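Local coordinates for RagB/SusD family nutrient uptake outer membrane protein (Bacteroides thetaiotaomicron, PDB 7KV2) that probably binds beta-glucan at the bacterial outer membrane as a surface glycan-binding protein of the SusD family, assisting nutrient uptake, at residues 140-143 with 144-148; 190-193 with 194-198; 323-326 with 327-330. One frame throughout, in Å; residues are numbered along the deposited sequence.

Contact 1 of 3, residues 140-143 with 144-148; sequences RAYY and EAQVI
NE2 of Gln146 comes over one face of the Tyr142 ring, one helical turn back, near its rim. It stands 3.2 Å above the ring plane and is nearest CE2 of Tyr142; the ring and amide planes are inclined by 30°. The ring gets there because CG of Tyr142 is anti to its own N (chi1 -179°), a setting that carries it alongside the next turn. The same NE2 nears the edge of the Tyr143 ring, 4.1 Å from CD1 of Tyr143.

Of the hydrogen bonds, four are i to i+4 backbone links, among them Glu144 N to Arg140 O (2.9 Å). Tyr142 O takes a second donor: besides Gln146 N at 3.1 Å, it receives a weak bond from Gln146 NE2 at 3.4 Å. The other end of that amide, OE1, accepts from Tyr54 OH and Arg214 NH1, so both ends of the buried group are engaged.

Between Arg140 and Glu144, OE2 of Glu144 touches the methylene CG of Arg140 at 3.7 Å and not its guanidinium, whose NH1 is 5.0 Å from that OE2 and bonds instead to Leu129 O.

Helix 137-162 is flanked by helix 43-53, where Tyr143 packs on Ile46 and Val50 and reaches Asp43, by helix 110-130, on which Val147 packs, and by helix 183-200 beside Ala145 and Ile148.

Contact 2 of 3, residues 190-193 with 194-198; sequences MVTS and LEEVI
Thr192 meets two glutamates of the following turn, Glu195 and Glu196, with its two branches. CG2 of Thr192 lies 4.0 Å from OE2 of Glu196, and OG1 of Thr192 is 4.1 Å from OE1 of Glu195. Both are loose van der Waals approaches. A chi1 of -62° sets OG1 beside the backbone N of Thr192 and CG2 anti to it, which places CG2 near Glu196.

The hydrogen bonds across the junction are all backbone, i to i+4: four in succession, from Leu194 N to Met190 O at 3.1 Å through to Val197 N to Ser193 O at 3.0 Å. Side-chain hydroxyls add bonds to the preceding turn: Thr192 OG1 pairs with Glu188 O and Ser193 OG with Lys189 O.

Side-chain carbons lie against carbonyl oxygens of the preceding turn. CG of Glu195 is 3.4 Å from Val191 O, and CG of Leu194 is 3.5 Å from Met190 O.

A salt bridge leaves the helix, from OE2 of Glu195 to NE of Arg236, a residue that also packs on Val191. With an alanine in place of Glu195, the loss of CG and the carboxylate would probably leave Arg236 without its mate and remove the CG contact to Val191 O.

Chemically, the helix is two-sided: Met190, Val191, Leu194 and Val197 are buried against helices 137-162 and 217-231 and nearby loops, while Thr192 and the exposed Glu196 form a polar side whose hydroxyl is satisfied within the helix.

Contact 3 of 3, residues 323-326 with 327-330; sequences PVRK and ETYE
Arg325 O receives two backbone donors from the turn that follows it, as an extended chain bends into a helix. Val324 and Arg325 are extended, whereas Lys326 is already helical. Thr328 N approaches Arg325 O at 2.9 Å from above the carbonyl plane, 64° out of it, and Tyr329 N adds a weak bond to the same oxygen at 3.4 Å. One residue on, Glu330 N to Lys326 O is a regular helical bond.

This is a helix N-terminus with Arg325 at the N-cap position, opening helix 326-331. Its approach is pinned to distant parts of the same chain by backbone bonds from Arg325 to Asp80 and from Val324 to Phe373.

Among the side chains, Glu327 folds back through a bend at chi2 (70°), which brings OE1 to two waters: one joins it to NH1 of Arg325, in the guanidinium plane, and the other accepts from Lys326 N. OE2 of Glu327 bonds to Tyr482 OH, so both carboxylate oxygens have partners; NE of Arg325 bonds to Leu81 O, and its guanidinium makes a cation-pi contact with Trp82. CG1 of Val324 packs on CG2 of Thr328 at 3.7 Å, the two side chains crossing at about a right angle, and OG1 of Thr328 bonds to Asp80 O. Fully extended, Lys326 runs past Glu330, whose OE2 sits 3.3 Å from CE of Lys326 but 4.2 Å from its NZ, beyond a salt bridge.

Along the chain the contacts come in series. Contacts 1 and 2 sit on successive helices, 137-162 and 183-200, their centres 12 Å apart and both in the N-terminal part of the protein. They touch directly: CG2 of Ile148 packs at 3.6 Å against both CG2 of Val197 and CB of Ser193. This pairing of consecutive helices is consistent with the tetratricopeptide-repeat architecture of the SusD family. Contact 3, where a loop enters helix 326-331, belongs to the C-terminal part and lies across the chain's centre, its centre 43 Å from that of contact 1 and 39 Å from that of contact 2. With nearest atoms about 33 Å and 26 Å away respectively, it does not touch the helical pair.

Contact 1 of 3, residues 140-143 with 144-148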
ATOM      1  N   ARG A 140      25.577 -15.096  -0.008  1.00 37.55           N
ATOM      2  CA  ARG A 140      25.730 -13.945   0.911  1.00 36.86           C
ATOM      3  C   ARG A 140      25.085 -12.730   0.241  1.00 35.34           C
ATOM      4  O   ARG A 140      24.211 -12.105   0.880  1.00 36.43           O
ATOM      5  CB  ARG A 140      27.207 -13.701   1.250  1.00 37.74           C
ATOM      6  CG  ARG A 140      27.470 -12.470   2.109  1.00 39.56           C
ATOM      7  CD  ARG A 140      28.968 -12.227   2.219  1.00 46.90           C
ATOM      8  NE  ARG A 140      29.530 -13.415   2.845  1.00 54.23           N
ATOM      9  CZ  ARG A 140      29.534 -13.660   4.150  1.00 56.68           C
ATOM     10  NH1 ARG A 140      29.075 -12.757   5.008  1.00 55.30           N
ATOM     11  NH2 ARG A 140      30.027 -14.805   4.590  1.00 61.04           N
ATOM     12  N   ALA A 141      25.505 -12.418  -0.985  1.00 32.49           N
ATOM     13  CA  ALA A 141      25.098 -11.211  -1.748  1.00 34.01           C
ATOM     14  C   ALA A 141      23.567 -11.230  -1.963  1.00 34.92           C
ATOM     15  O   ALA A 141      22.943 -10.166  -1.830  1.00 31.36           O
ATOM     16  CB  ALA A 141      25.851 -11.162  -3.053  1.00 33.55           C
ATOM     17  N   TYR A 142      23.001 -12.403  -2.266  1.00 31.08           N
ATOM     18  CA  TYR A 142      21.547 -12.585  -2.492  1.00 32.62           C
ATOM     19  C   TYR A 142      20.794 -12.349  -1.176  1.00 33.37           C
ATOM     20  O   TYR A 142      19.770 -11.661  -1.223  1.00 29.58           O
ATOM     21  CB  TYR A 142      21.218 -13.960  -3.071  1.00 31.46           C
ATOM     22  CG  TYR A 142      19.750 -14.201  -3.346  1.00 30.08           C
ATOM     23  CD1 TYR A 142      18.980 -13.295  -4.075  1.00 30.25           C
ATOM     24  CD2 TYR A 142      19.124 -15.347  -2.882  1.00 30.37           C
ATOM     25  CE1 TYR A 142      17.631 -13.533  -4.325  1.00 30.91           C
ATOM     26  CE2 TYR A 142      17.783 -15.606  -3.137  1.00 30.17           C
ATOM     27  CZ  TYR A 142      17.031 -14.694  -3.863  1.00 31.62           C
ATOM     28  OH  TYR A 142      15.709 -14.973  -4.087  1.00 32.05           O
ATOM     29  N   TYR A 143      21.235 -12.928  -0.062  1.00 32.48           N
ATOM     30  CA  TYR A 143      20.599 -12.733   1.268  1.00 30.98           C
ATOM     31  C   TYR A 143      20.638 -11.249   1.627  1.00 32.52           C
ATOM     32  O   TYR A 143      19.652 -10.706   2.159  1.00 33.86           O
ATOM     33  CB  TYR A 143      21.277 -13.579   2.351  1.00 34.60           C
ATOM     34  CG  TYR A 143      21.297 -15.064   2.086  1.00 34.53           C
ATOM     35  CD1 TYR A 143      20.346 -15.665   1.267  1.00 33.83           C
ATOM     36  CD2 TYR A 143      22.261 -15.889   2.653  1.00 34.83           C
ATOM     37  CE1 TYR A 143      20.363 -17.024   0.997  1.00 34.47           C
ATOM     38  CE2 TYR A 143      22.275 -17.256   2.412  1.00 33.62           C
ATOM     39  CZ  TYR A 143      21.346 -17.822   1.558  1.00 34.50           C
ATOM     40  OH  TYR A 143      21.310 -19.162   1.298  1.00 35.04           O
ATOM     41  N   GLU A 144      21.790 -10.628   1.398  1.00 30.18           N
ATOM     42  CA  GLU A 144      22.044  -9.195   1.643  1.00 30.90           C
ATOM     43  C   GLU A 144      21.107  -8.359   0.768  1.00 29.54           C
ATOM     44  O   GLU A 144      20.535  -7.383   1.272  1.00 28.11           O
ATOM     45  CB  GLU A 144      23.474  -8.817   1.245  1.00 34.64           C
ATOM     46  CG  GLU A 144      24.530  -9.219   2.272  1.00 39.53           C
ATOM     47  CD  GLU A 144      25.975  -8.854   1.907  1.00 44.33           C
ATOM     48  OE1 GLU A 144      26.241  -8.512   0.719  1.00 46.61           O
ATOM     49  OE2 GLU A 144      26.831  -8.907   2.812  1.00 45.50           O
ATOM     50  N   ALA A 145      21.014  -8.670  -0.515  1.00 26.20           N
ATOM     51  CA  ALA A 145      20.128  -7.926  -1.450  1.00 25.80           C
ATOM     52  C   ALA A 145      18.690  -7.953  -0.907  1.00 25.10           C
ATOM     53  O   ALA A 145      18.062  -6.895  -0.891  1.00 26.73           O
ATOM     54  CB  ALA A 145      20.221  -8.484  -2.839  1.00 25.82           C
ATOM     55  N   GLN A 146      18.192  -9.091  -0.441  1.00 24.25           N
ATOM     56  CA  GLN A 146      16.778  -9.188   0.029  1.00 25.01           C
ATOM     57  C   GLN A 146      16.578  -8.354   1.293  1.00 27.24           C
ATOM     58  O   GLN A 146      15.614  -7.527   1.358  1.00 24.94           O
ATOM     59  CB  GLN A 146      16.370 -10.635   0.286  1.00 24.77           C
ATOM     60  CG  GLN A 146      16.444 -11.530  -0.955  1.00 22.68           C
ATOM     61  CD  GLN A 146      16.157 -12.961  -0.575  1.00 25.96           C
ATOM     62  OE1 GLN A 146      15.023 -13.311  -0.239  1.00 21.26           O
ATOM     63  NE2 GLN A 146      17.193 -13.803  -0.573  1.00 26.38           N
ATOM     64  N   VAL A 147      17.430  -8.542   2.305  1.00 25.34           N
ATOM     65  CA  VAL A 147      17.178  -7.871   3.607  1.00 24.65           C
ATOM     66  C   VAL A 147      17.539  -6.391   3.533  1.00 23.24           C
ATOM     67  O   VAL A 147      16.869  -5.667   4.222  1.00 24.01           O
ATOM     68  CB  VAL A 147      17.824  -8.598   4.806  1.00 28.72           C
ATOM     69  CG1 VAL A 147      17.360 -10.046   4.863  1.00 29.26           C
ATOM     70  CG2 VAL A 147      19.348  -8.493   4.805  1.00 28.59           C
ATOM     71  N   ILE A 148      18.498  -5.919   2.728  1.00 23.86           N
ATOM     72  CA  ILE A 148      18.730  -4.452   2.643  1.00 25.71           C
ATOM     73  C   ILE A 148      17.533  -3.798   1.919  1.00 26.27           C
ATOM     74  O   ILE A 148      17.085  -2.713   2.306  1.00 23.69           O
ATOM     75  CB  ILE A 148      20.071  -4.127   1.966  1.00 27.76           C
ATOM     76  CG1 ILE A 148      21.269  -4.690   2.745  1.00 31.74           C
ATOM     77  CG2 ILE A 148      20.175  -2.625   1.778  1.00 28.34           C
ATOM     78  CD1 ILE A 148      22.585  -4.579   1.968  1.00 36.52           C
TER

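Contact 2 of 3, residues 190-193 with 194-198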
ATOM      1  N   MET A 190      18.361   5.585   2.825  1.00 30.77           N
ATOM      2  CA  MET A 190      17.475   4.693   2.012  1.00 28.04           C
ATOM      3  C   MET A 190      17.985   4.605   0.572  1.00 24.88           C
ATOM      4  O   MET A 190      18.191   3.479   0.065  1.00 25.86           O
ATOM      5  CB  MET A 190      16.038   5.217   2.042  1.00 26.64           C
ATOM      6  CG  MET A 190      15.405   4.992   3.401  1.00 26.91           C
ATOM      7  SD  MET A 190      13.832   5.895   3.617  1.00 29.59           S
ATOM      8  CE  MET A 190      12.798   5.237   2.304  1.00 31.28           C
ATOM      9  N   VAL A 191      18.151   5.727  -0.105  1.00 24.52           N
ATOM     10  CA  VAL A 191      18.494   5.703  -1.544  1.00 27.43           C
ATOM     11  C   VAL A 191      19.880   5.081  -1.745  1.00 27.93           C
ATOM     12  O   VAL A 191      20.034   4.299  -2.697  1.00 26.53           O
ATOM     13  CB  VAL A 191      18.313   7.082  -2.202  1.00 29.86           C
ATOM     14  CG1 VAL A 191      19.420   8.072  -1.868  1.00 30.54           C
ATOM     15  CG2 VAL A 191      18.179   6.888  -3.704  1.00 31.94           C
ATOM     16  N   THR A 192      20.848   5.355  -0.862  1.00 29.98           N
ATOM     17  CA  THR A 192      22.209   4.766  -0.957  1.00 32.19           C
ATOM     18  C   THR A 192      22.121   3.239  -0.784  1.00 31.52           C
ATOM     19  O   THR A 192      22.782   2.540  -1.545  1.00 29.66           O
ATOM     20  CB  THR A 192      23.172   5.411   0.053  1.00 36.75           C
ATOM     21  OG1 THR A 192      23.251   6.784  -0.312  1.00 38.44           O
ATOM     22  CG2 THR A 192      24.558   4.812   0.011  1.00 39.09           C
ATOM     23  N   SER A 193      21.327   2.734   0.167  1.00 27.64           N
ATOM     24  CA  SER A 193      21.093   1.279   0.359  1.00 27.98           C
ATOM     25  C   SER A 193      20.535   0.638  -0.916  1.00 27.17           C
ATOM     26  O   SER A 193      21.006  -0.442  -1.292  1.00 26.71           O
ATOM     27  CB  SER A 193      20.175   1.015   1.521  1.00 30.07           C
ATOM     28  OG  SER A 193      20.822   1.291   2.754  1.00 30.55           O
ATOM     29  N   LEU A 194      19.564   1.279  -1.564  1.00 26.97           N
ATOM     30  CA  LEU A 194      18.991   0.751  -2.827  1.00 26.86           C
ATOM     31  C   LEU A 194      20.089   0.708  -3.905  1.00 26.96           C
ATOM     32  O   LEU A 194      20.097  -0.273  -4.672  1.00 26.36           O
ATOM     33  CB  LEU A 194      17.796   1.593  -3.275  1.00 27.04           C
ATOM     34  CG  LEU A 194      16.575   1.538  -2.354  1.00 27.99           C
ATOM     35  CD1 LEU A 194      15.375   2.183  -3.031  1.00 27.65           C
ATOM     36  CD2 LEU A 194      16.239   0.115  -1.938  1.00 29.45           C
ATOM     37  N   GLU A 195      20.936   1.738  -4.001  1.00 29.29           N
ATOM     38  CA  GLU A 195      22.057   1.777  -4.985  1.00 29.96           C
ATOM     39  C   GLU A 195      22.950   0.548  -4.759  1.00 29.60           C
ATOM     40  O   GLU A 195      23.305  -0.127  -5.735  1.00 30.68           O
ATOM     41  CB  GLU A 195      22.821   3.092  -4.858  1.00 31.78           C
ATOM     42  CG  GLU A 195      22.060   4.274  -5.433  1.00 34.08           C
ATOM     43  CD  GLU A 195      22.592   5.687  -5.170  1.00 38.38           C
ATOM     44  OE1 GLU A 195      23.486   5.855  -4.319  1.00 36.17           O
ATOM     45  OE2 GLU A 195      22.070   6.613  -5.813  1.00 37.78           O
ATOM     46  N   GLU A 196      23.251   0.242  -3.505  1.00 32.87           N
ATOM     47  CA  GLU A 196      24.127  -0.903  -3.138  1.00 33.88           C
ATOM     48  C   GLU A 196      23.467  -2.213  -3.536  1.00 32.21           C
ATOM     49  O   GLU A 196      24.169  -3.123  -3.989  1.00 29.90           O
ATOM     50  CB  GLU A 196      24.359  -0.964  -1.639  1.00 37.04           C
ATOM     51  CG  GLU A 196      25.271   0.124  -1.141  1.00 41.17           C
ATOM     52  CD  GLU A 196      25.386   0.097   0.371  1.00 48.45           C
ATOM     53  OE1 GLU A 196      25.041  -0.961   0.985  1.00 52.09           O
ATOM     54  OE2 GLU A 196      25.787   1.135   0.933  1.00 56.01           O
ATOM     55  N   VAL A 197      22.173  -2.358  -3.264  1.00 27.73           N
ATOM     56  CA  VAL A 197      21.442  -3.598  -3.616  1.00 25.71           C
ATOM     57  C   VAL A 197      21.479  -3.739  -5.137  1.00 23.61           C
ATOM     58  O   VAL A 197      21.685  -4.865  -5.634  1.00 29.71           O
ATOM     59  CB  VAL A 197      19.982  -3.550  -3.117  1.00 25.95           C
ATOM     60  CG1 VAL A 197      19.141  -4.539  -3.884  1.00 26.22           C
ATOM     61  CG2 VAL A 197      19.916  -3.756  -1.625  1.00 26.74           C
ATOM     62  N   ILE A 198      21.234  -2.654  -5.865  1.00 24.50           N
ATOM     63  CA  ILE A 198      21.197  -2.706  -7.352  1.00 25.39           C
ATOM     64  C   ILE A 198      22.587  -3.147  -7.826  1.00 30.94           C
ATOM     65  O   ILE A 198      22.686  -3.994  -8.734  1.00 26.12           O
ATOM     66  CB  ILE A 198      20.751  -1.354  -7.928  1.00 29.93           C
ATOM     67  CG1 ILE A 198      19.251  -1.123  -7.638  1.00 31.46           C
ATOM     68  CG2 ILE A 198      21.053  -1.265  -9.413  1.00 30.58           C
ATOM     69  CD1 ILE A 198      18.755   0.310  -7.802  1.00 30.85           C
TER

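Contact 3 of 3, residues 323-326 with 327-330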
ATOM      1  N   PRO A 323     -15.946   3.625   3.358  1.00 16.67           N
ATOM      2  CA  PRO A 323     -16.872   3.765   2.226  1.00 17.81           C
ATOM      3  C   PRO A 323     -16.196   4.597   1.137  1.00 16.83           C
ATOM      4  O   PRO A 323     -15.299   5.407   1.430  1.00 13.86           O
ATOM      5  CB  PRO A 323     -18.035   4.645   2.700  1.00 19.02           C
ATOM      6  CG  PRO A 323     -17.914   4.702   4.171  1.00 19.19           C
ATOM      7  CD  PRO A 323     -16.540   4.201   4.565  1.00 16.72           C
ATOM      8  N   VAL A 324     -16.513   4.288  -0.115  1.00 16.14           N
ATOM      9  CA  VAL A 324     -16.002   5.075  -1.257  1.00 15.34           C
ATOM     10  C   VAL A 324     -16.907   6.315  -1.425  1.00 15.08           C
ATOM     11  O   VAL A 324     -18.136   6.180  -1.388  1.00 15.27           O
ATOM     12  CB  VAL A 324     -15.957   4.232  -2.541  1.00 16.47           C
ATOM     13  CG1 VAL A 324     -15.598   5.129  -3.718  1.00 16.95           C
ATOM     14  CG2 VAL A 324     -15.017   3.043  -2.377  1.00 15.31           C
ATOM     15  N   ARG A 325     -16.287   7.497  -1.501  1.00 17.68           N
ATOM     16  CA  ARG A 325     -17.004   8.790  -1.687  1.00 16.98           C
ATOM     17  C   ARG A 325     -17.839   8.765  -2.960  1.00 16.91           C
ATOM     18  O   ARG A 325     -17.385   8.258  -4.012  1.00 16.21           O
ATOM     19  CB  ARG A 325     -16.016   9.951  -1.744  1.00 18.47           C
ATOM     20  CG  ARG A 325     -15.169  10.089  -0.489  1.00 17.17           C
ATOM     21  CD  ARG A 325     -14.281  11.286  -0.637  1.00 19.77           C
ATOM     22  NE  ARG A 325     -13.441  11.539   0.528  1.00 20.31           N
ATOM     23  CZ  ARG A 325     -13.079  12.754   0.924  1.00 20.05           C
ATOM     24  NH1 ARG A 325     -13.570  13.840   0.341  1.00 21.05           N
ATOM     25  NH2 ARG A 325     -12.275  12.882   1.956  1.00 19.30           N
ATOM     26  N   LYS A 326     -19.067   9.254  -2.866  1.00 19.53           N
ATOM     27  CA  LYS A 326     -19.921   9.469  -4.061  1.00 19.94           C
ATOM     28  C   LYS A 326     -19.109  10.212  -5.124  1.00 18.72           C
ATOM     29  O   LYS A 326     -19.192   9.833  -6.316  1.00 16.92           O
ATOM     30  CB  LYS A 326     -21.183  10.234  -3.661  1.00 23.24           C
ATOM     31  CG  LYS A 326     -22.202  10.483  -4.763  1.00 31.38           C
ATOM     32  CD  LYS A 326     -23.409  11.300  -4.299  1.00 36.73           C
ATOM     33  CE  LYS A 326     -24.487  11.402  -5.358  1.00 43.84           C
ATOM     34  NZ  LYS A 326     -25.588  12.296  -4.931  1.00 51.41           N
ATOM     35  N   GLU A 327     -18.299  11.194  -4.729  1.00 18.95           N
ATOM     36  CA  GLU A 327     -17.529  12.006  -5.700  1.00 19.95           C
ATOM     37  C   GLU A 327     -16.513  11.134  -6.448  1.00 20.66           C
ATOM     38  O   GLU A 327     -16.185  11.459  -7.597  1.00 20.06           O
ATOM     39  CB  GLU A 327     -16.853  13.179  -4.994  1.00 21.92           C
ATOM     40  CG  GLU A 327     -17.873  14.174  -4.414  1.00 24.08           C
ATOM     41  CD  GLU A 327     -18.708  13.718  -3.210  1.00 23.40           C
ATOM     42  OE1 GLU A 327     -18.257  12.862  -2.419  1.00 23.65           O
ATOM     43  OE2 GLU A 327     -19.790  14.266  -3.012  1.00 22.94           O
ATOM     44  N   THR A 328     -16.016  10.064  -5.824  1.00 19.76           N
ATOM     45  CA  THR A 328     -15.065   9.132  -6.477  1.00 17.39           C
ATOM     46  C   THR A 328     -15.793   8.418  -7.605  1.00 16.16           C
ATOM     47  O   THR A 328     -15.323   8.422  -8.743  1.00 16.63           O
ATOM     48  CB  THR A 328     -14.465   8.161  -5.444  1.00 17.13           C
ATOM     49  OG1 THR A 328     -13.689   8.925  -4.521  1.00 17.64           O
ATOM     50  CG2 THR A 328     -13.620   7.107  -6.087  1.00 17.51           C
ATOM     51  N   TYR A 329     -16.974   7.935  -7.335  1.00 17.36           N
ATOM     52  CA  TYR A 329     -17.766   7.269  -8.401  1.00 18.91           C
ATOM     53  C   TYR A 329     -18.063   8.241  -9.563  1.00 20.96           C
ATOM     54  O   TYR A 329     -17.924   7.846 -10.781  1.00 20.97           O
ATOM     55  CB  TYR A 329     -19.056   6.738  -7.815  1.00 19.02           C
ATOM     56  CG  TYR A 329     -19.967   6.133  -8.846  1.00 21.32           C
ATOM     57  CD1 TYR A 329     -19.870   4.802  -9.192  1.00 21.08           C
ATOM     58  CD2 TYR A 329     -20.980   6.891  -9.419  1.00 26.88           C
ATOM     59  CE1 TYR A 329     -20.769   4.236 -10.088  1.00 23.67           C
ATOM     60  CE2 TYR A 329     -21.859   6.345 -10.343  1.00 28.21           C
ATOM     61  CZ  TYR A 329     -21.752   5.012 -10.681  1.00 28.00           C
ATOM     62  OH  TYR A 329     -22.645   4.494 -11.593  1.00 27.44           O
ATOM     63  N   GLU A 330     -18.441   9.471  -9.228  1.00 21.73           N
ATOM     64  CA  GLU A 330     -18.848  10.514 -10.216  1.00 22.44           C
ATOM     65  C   GLU A 330     -17.680  11.045 -11.044  1.00 22.46           C
ATOM     66  O   GLU A 330     -17.965  11.587 -12.095  1.00 21.16           O
ATOM     67  CB  GLU A 330     -19.499  11.701  -9.501  1.00 23.74           C
ATOM     68  CG  GLU A 330     -20.793  11.320  -8.855  1.00 25.80           C
ATOM     69  CD  GLU A 330     -21.489  12.453  -8.108  1.00 30.76           C
ATOM     70  OE1 GLU A 330     -20.786  13.392  -7.633  1.00 33.74           O
ATOM     71  OE2 GLU A 330     -22.724  12.323  -7.943  1.00 35.95           O
TER
HETATM   72  O   HOH W   1     -15.887  14.102  -1.570  1.00 26.30           O
HETATM   73  O   HOH W   2     -19.643  11.016  -0.652  1.00 17.73           O